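Long-range contact in ABC transporter (Caldanaerobius, PDB 4G68), which probably serves as the extracellular solute-binding protein of an ABC importer, capturing xylan-derived sugars for uptake by a thermophilic bacterium: residues T259-K271 and F280-V293. Sequence-based numbering, arbitrary orientation.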
loop_
_atom_site.group_PDB
_atom_site.type_symbol
_atom_site.label_atom_id
_atom_site.label_comp_id
_atom_site.label_asym_id
_atom_site.label_seq_id
_atom_site.Cartn_x
_atom_site.Cartn_y
_atom_site.Cartn_z
ATOM N N THR C 259 4.817 15.290 -0.205
ATOM C CA THR C 259 3.831 14.211 -0.004
ATOM C C THR C 259 4.063 13.084 -1.000
ATOM O O THR C 259 4.862 13.233 -1.914
ATOM C CB THR C 259 2.397 14.717 -0.192
ATOM O OG1 THR C 259 2.195 15.117 -1.549
ATOM C CG2 THR C 259 2.079 15.885 0.764
ATOM N N ARG C 260 3.371 11.953 -0.827
ATOM C CA ARG C 260 3.428 10.868 -1.820
ATOM C C ARG C 260 3.086 11.412 -3.238
ATOM O O ARG C 260 3.794 11.105 -4.195
ATOM C CB ARG C 260 2.456 9.747 -1.410
ATOM C CG ARG C 260 2.403 8.524 -2.349
ATOM C CD ARG C 260 1.374 8.655 -3.484
ATOM N NE ARG C 260 0.015 8.829 -3.006
ATOM C CZ ARG C 260 -0.832 7.830 -2.736
ATOM N NH1 ARG C 260 -0.472 6.520 -2.881
ATOM N NH2 ARG C 260 -2.070 8.137 -2.301
ATOM N N ASP C 261 1.988 12.168 -3.332
ATOM C CA ASP C 261 1.488 12.684 -4.634
ATOM C C ASP C 261 2.465 13.656 -5.320
ATOM O O ASP C 261 2.537 13.708 -6.538
ATOM C CB ASP C 261 0.152 13.396 -4.473
ATOM C CG ASP C 261 -1.016 12.449 -4.179
ATOM O OD1 ASP C 261 -0.854 11.217 -4.132
ATOM O OD2 ASP C 261 -2.126 12.977 -3.989
ATOM N N GLU C 262 3.187 14.453 -4.535
ATOM C CA GLU C 262 4.240 15.302 -5.062
ATOM C C GLU C 262 5.405 14.450 -5.567
ATOM O O GLU C 262 6.065 14.784 -6.537
ATOM C CB GLU C 262 4.698 16.304 -4.005
ATOM C CG GLU C 262 3.559 17.295 -3.676
ATOM C CD GLU C 262 3.942 18.467 -2.798
ATOM O OE1 GLU C 262 4.327 18.289 -1.635
ATOM O OE2 GLU C 262 3.784 19.601 -3.265
ATOM N N ALA C 263 5.656 13.331 -4.890
ATOM C CA ALA C 263 6.723 12.440 -5.324
ATOM C C ALA C 263 6.406 11.693 -6.630
ATOM O O ALA C 263 7.243 11.640 -7.525
ATOM C CB ALA C 263 7.071 11.463 -4.210
ATOM N N THR C 264 5.197 11.107 -6.728
ATOM C CA THR C 264 4.739 10.480 -7.972
ATOM C C THR C 264 4.716 11.506 -9.168
ATOM O O THR C 264 5.009 11.174 -10.329
ATOM C CB THR C 264 3.353 9.761 -7.781
ATOM O OG1 THR C 264 2.376 10.714 -7.347
ATOM C CG2 THR C 264 3.464 8.684 -6.702
ATOM N N ALA C 265 4.386 12.758 -8.887
ATOM C CA ALA C 265 4.463 13.776 -9.950
ATOM C C ALA C 265 5.938 14.027 -10.390
ATOM O O ALA C 265 6.222 14.096 -11.596
ATOM C CB ALA C 265 3.783 15.069 -9.490
ATOM N N GLU C 266 6.860 14.099 -9.421
ATOM C CA GLU C 266 8.299 14.093 -9.699
ATOM C C GLU C 266 8.684 12.987 -10.677
ATOM O O GLU C 266 9.198 13.244 -11.781
ATOM C CB GLU C 266 9.064 13.838 -8.420
ATOM C CG GLU C 266 9.894 15.033 -8.007
ATOM C CD GLU C 266 10.798 14.750 -6.818
ATOM O OE1 GLU C 266 10.972 13.624 -6.347
ATOM O OE2 GLU C 266 11.350 15.720 -6.307
ATOM N N PHE C 267 8.406 11.752 -10.257
ATOM C CA PHE C 267 8.774 10.578 -11.028
ATOM C C PHE C 267 8.102 10.500 -12.361
ATOM O O PHE C 267 8.750 10.050 -13.312
ATOM C CB PHE C 267 8.436 9.307 -10.289
ATOM C CG PHE C 267 9.097 8.073 -10.865
ATOM C CD1 PHE C 267 10.481 7.984 -10.954
ATOM C CD2 PHE C 267 8.339 7.001 -11.292
ATOM C CE1 PHE C 267 11.089 6.838 -11.452
ATOM C CE2 PHE C 267 8.930 5.837 -11.760
ATOM C CZ PHE C 267 10.313 5.761 -11.869
ATOM N N ASN C 268 6.830 10.897 -12.425
ATOM C CA ASN C 268 6.080 10.826 -13.684
ATOM C C ASN C 268 6.450 11.915 -14.675
ATOM O O ASN C 268 6.140 11.790 -15.867
ATOM C CB ASN C 268 4.550 10.511 -13.543
ATOM C CG ASN C 268 3.660 11.737 -13.324
ATOM O OD1 ASN C 268 4.067 12.886 -13.445
ATOM N ND2 ASN C 268 2.396 11.470 -12.998
ATOM N N GLN C 269 7.134 12.961 -14.178
ATOM C CA GLN C 269 7.696 14.001 -15.055
ATOM C C GLN C 269 9.121 13.666 -15.498
ATOM O O GLN C 269 9.774 14.457 -16.170
ATOM C CB GLN C 269 7.635 15.365 -14.359
ATOM C CG GLN C 269 6.208 15.893 -14.187
ATOM C CD GLN C 269 5.426 15.955 -15.497
ATOM O OE1 GLN C 269 4.517 15.133 -15.754
ATOM N NE2 GLN C 269 5.773 16.915 -16.334
ATOM N N GLY C 270 9.584 12.482 -15.132
ATOM C CA GLY C 270 10.918 12.000 -15.554
ATOM C C GLY C 270 12.044 12.615 -14.752
ATOM O O GLY C 270 13.156 12.727 -15.225
ATOM N N LYS C 271 11.763 13.030 -13.525
ATOM C CA LYS C 271 12.739 13.807 -12.743
ATOM C C LYS C 271 13.484 12.990 -11.693
ATOM O O LYS C 271 14.227 13.548 -10.864
ATOM C CB LYS C 271 12.086 15.051 -12.082
ATOM C CG LYS C 271 11.526 16.089 -13.056
ATOM C CD LYS C 271 10.947 17.245 -12.263
ATOM C CE LYS C 271 10.325 18.318 -13.158
ATOM N NZ LYS C 271 11.381 19.282 -13.561
ATOM N N PHE C 280 0.154 0.435 -5.975
ATOM C CA PHE C 280 -1.036 1.311 -6.255
ATOM C C PHE C 280 -0.587 2.618 -6.888
ATOM O O PHE C 280 -1.380 3.309 -7.613
ATOM C CB PHE C 280 -1.795 1.667 -4.956
ATOM C CG PHE C 280 -0.866 1.840 -3.750
ATOM C CD1 PHE C 280 -0.206 3.080 -3.530
ATOM C CD2 PHE C 280 -0.719 0.799 -2.826
ATOM C CE1 PHE C 280 0.612 3.226 -2.406
ATOM C CE2 PHE C 280 0.117 0.917 -1.738
ATOM C CZ PHE C 280 0.768 2.147 -1.519
ATOM N N ASP C 281 0.696 2.933 -6.638
ATOM C CA ASP C 281 1.325 4.100 -7.263
ATOM C C ASP C 281 1.577 3.940 -8.736
ATOM O O ASP C 281 1.779 4.924 -9.443
ATOM C CB ASP C 281 2.582 4.547 -6.492
ATOM C CG ASP C 281 2.226 5.204 -5.148
ATOM O OD1 ASP C 281 1.028 5.602 -4.951
ATOM O OD2 ASP C 281 3.171 5.316 -4.322
ATOM N N ALA C 282 1.523 2.715 -9.240
ATOM C CA ALA C 282 1.689 2.482 -10.708
ATOM C C ALA C 282 0.867 3.352 -11.563
ATOM O O ALA C 282 1.390 3.880 -12.544
ATOM C CB ALA C 282 1.417 1.046 -11.071
ATOM N N ALA C 283 -0.413 3.532 -11.196
ATOM C CA ALA C 283 -1.368 4.286 -12.040
ATOM C C ALA C 283 -0.915 5.720 -12.274
ATOM O O ALA C 283 -1.171 6.231 -13.336
ATOM C CB ALA C 283 -2.786 4.273 -11.443
ATOM N N ALA C 284 -0.214 6.328 -11.300
ATOM C CA ALA C 284 0.332 7.721 -11.478
ATOM C C ALA C 284 1.360 7.788 -12.600
ATOM O O ALA C 284 1.659 8.881 -13.105
ATOM C CB ALA C 284 0.943 8.250 -10.182
ATOM N N PHE C 285 1.929 6.639 -12.965
ATOM C CA PHE C 285 3.027 6.630 -13.968
ATOM C C PHE C 285 2.505 6.230 -15.355
ATOM O O PHE C 285 3.015 6.700 -16.394
ATOM C CB PHE C 285 4.254 5.750 -13.544
ATOM C CG PHE C 285 4.638 5.885 -12.079
ATOM C CD1 PHE C 285 4.491 7.089 -11.413
ATOM C CD2 PHE C 285 5.212 4.798 -11.383
ATOM C CE1 PHE C 285 4.862 7.211 -10.087
ATOM C CE2 PHE C 285 5.590 4.915 -10.071
ATOM C CZ PHE C 285 5.432 6.133 -9.414
ATOM N N VAL C 286 1.475 5.379 -15.362
ATOM C CA VAL C 286 1.009 4.769 -16.597
ATOM C C VAL C 286 -0.471 5.043 -16.905
ATOM O O VAL C 286 -0.962 4.708 -17.996
ATOM C CB VAL C 286 1.338 3.261 -16.596
ATOM C CG1 VAL C 286 2.841 3.069 -16.392
ATOM C CG2 VAL C 286 0.567 2.490 -15.511
ATOM N N SER C 287 -1.180 5.655 -15.965
ATOM C CA SER C 287 -2.576 5.968 -16.237
ATOM C C SER C 287 -2.907 7.449 -16.178
ATOM O O SER C 287 -3.804 7.880 -16.857
ATOM C CB SER C 287 -3.489 5.201 -15.279
ATOM O OG SER C 287 -3.319 3.808 -15.454
ATOM N N ASP C 288 -2.219 8.180 -15.308
ATOM C CA ASP C 288 -2.418 9.631 -15.155
ATOM C C ASP C 288 -2.106 10.294 -16.491
ATOM O O ASP C 288 -1.014 10.097 -17.032
ATOM C CB ASP C 288 -1.463 10.146 -14.075
ATOM C CG ASP C 288 -1.734 11.574 -13.671
ATOM O OD1 ASP C 288 -2.207 12.377 -14.511
ATOM O OD2 ASP C 288 -1.462 11.886 -12.505
ATOM N N PRO C 289 -3.055 11.086 -17.032
ATOM C CA PRO C 289 -2.836 11.675 -18.337
ATOM C C PRO C 289 -1.638 12.621 -18.397
ATOM O O PRO C 289 -1.154 12.871 -19.496
ATOM C CB PRO C 289 -4.151 12.435 -18.601
ATOM C CG PRO C 289 -5.158 11.834 -17.678
ATOM C CD PRO C 289 -4.347 11.517 -16.459
ATOM N N SER C 290 -1.177 13.105 -17.238
ATOM C CA SER C 290 -0.064 14.088 -17.116
ATOM C C SER C 290 1.286 13.403 -17.267
ATOM O O SER C 290 2.290 14.052 -17.607
ATOM C CB SER C 290 -0.067 14.762 -15.734
ATOM O OG SER C 290 -1.127 15.689 -15.618
ATOM N N SER C 291 1.307 12.094 -16.997
ATOM C CA SER C 291 2.567 11.353 -17.045
ATOM C C SER C 291 3.319 11.489 -18.371
ATOM O O SER C 291 2.709 11.439 -19.454
ATOM C CB SER C 291 2.355 9.887 -16.706
ATOM O OG SER C 291 3.623 9.219 -16.678
ATOM N N LEU C 292 4.645 11.651 -18.273
ATOM C CA LEU C 292 5.580 11.641 -19.399
ATOM C C LEU C 292 6.452 10.387 -19.461
ATOM O O LEU C 292 7.412 10.283 -20.280
ATOM C CB LEU C 292 6.497 12.870 -19.313
ATOM C CG LEU C 292 5.741 14.200 -19.241
ATOM C CD1 LEU C 292 6.742 15.330 -19.099
ATOM C CD2 LEU C 292 4.882 14.377 -20.486
ATOM N N VAL C 293 6.174 9.445 -18.577
ATOM C CA VAL C 293 6.974 8.221 -18.493
ATOM C C VAL C 293 6.208 6.941 -18.921
ATOM O O VAL C 293 6.721 5.809 -18.749
ATOM C CB VAL C 293 7.598 8.024 -17.077
ATOM C CG1 VAL C 293 8.652 9.132 -16.711
ATOM C CG2 VAL C 293 6.529 7.785 -15.982
#
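Arg260 reaches from the first turn of helix 260-268 to Asp281, and its chain is worth following outward. CB points toward 280-293; CG, anti to the backbone N (chi1 -180°), runs alongside the Asp281 carboxylate, 3.8 Å from Asp281 OD2. CD lies closer to the carboxylate, and beyond it the chain, bent at chi2 and chi3, turns NE back to a salt bridge with Asp261 OD1. At the tip, the salt bridge from NH1 to Asp281 OD1 is 2.7 Å long, but as a hydrogen bond it is weak, bent to 129°, while Phe280 CE1 sits at the guanidinium edge, 3.5 Å from NH1. Tyr275 OH holds the other oxygen, Asp281 OD2. With an alanine here, Asp281 OD1 and Asp261 OD1 would probably lose the cation they share, and Phe280 the NH1 contact at its CE1.

One turn on, Thr264 CB packs 3.7 Å from Ala284 CB and meets the edge of Phe285. Phe267 then drives its own edge into a face of that ring, a T-shaped pair with planes 70° apart; Asp281 O covers the opposite face. Where the helix ends in a Schellman motif at Gly270, Leu292 N bonds to Asn268 O at 2.8 Å.

Strand 274-278 links the two segments in the chain, and its Tyr275 touches Arg260, Thr264 and Phe285, while Tyr158 of strand 144-160 packs against both Phe267 and Phe285, seating this helical pair on the mixed sheet.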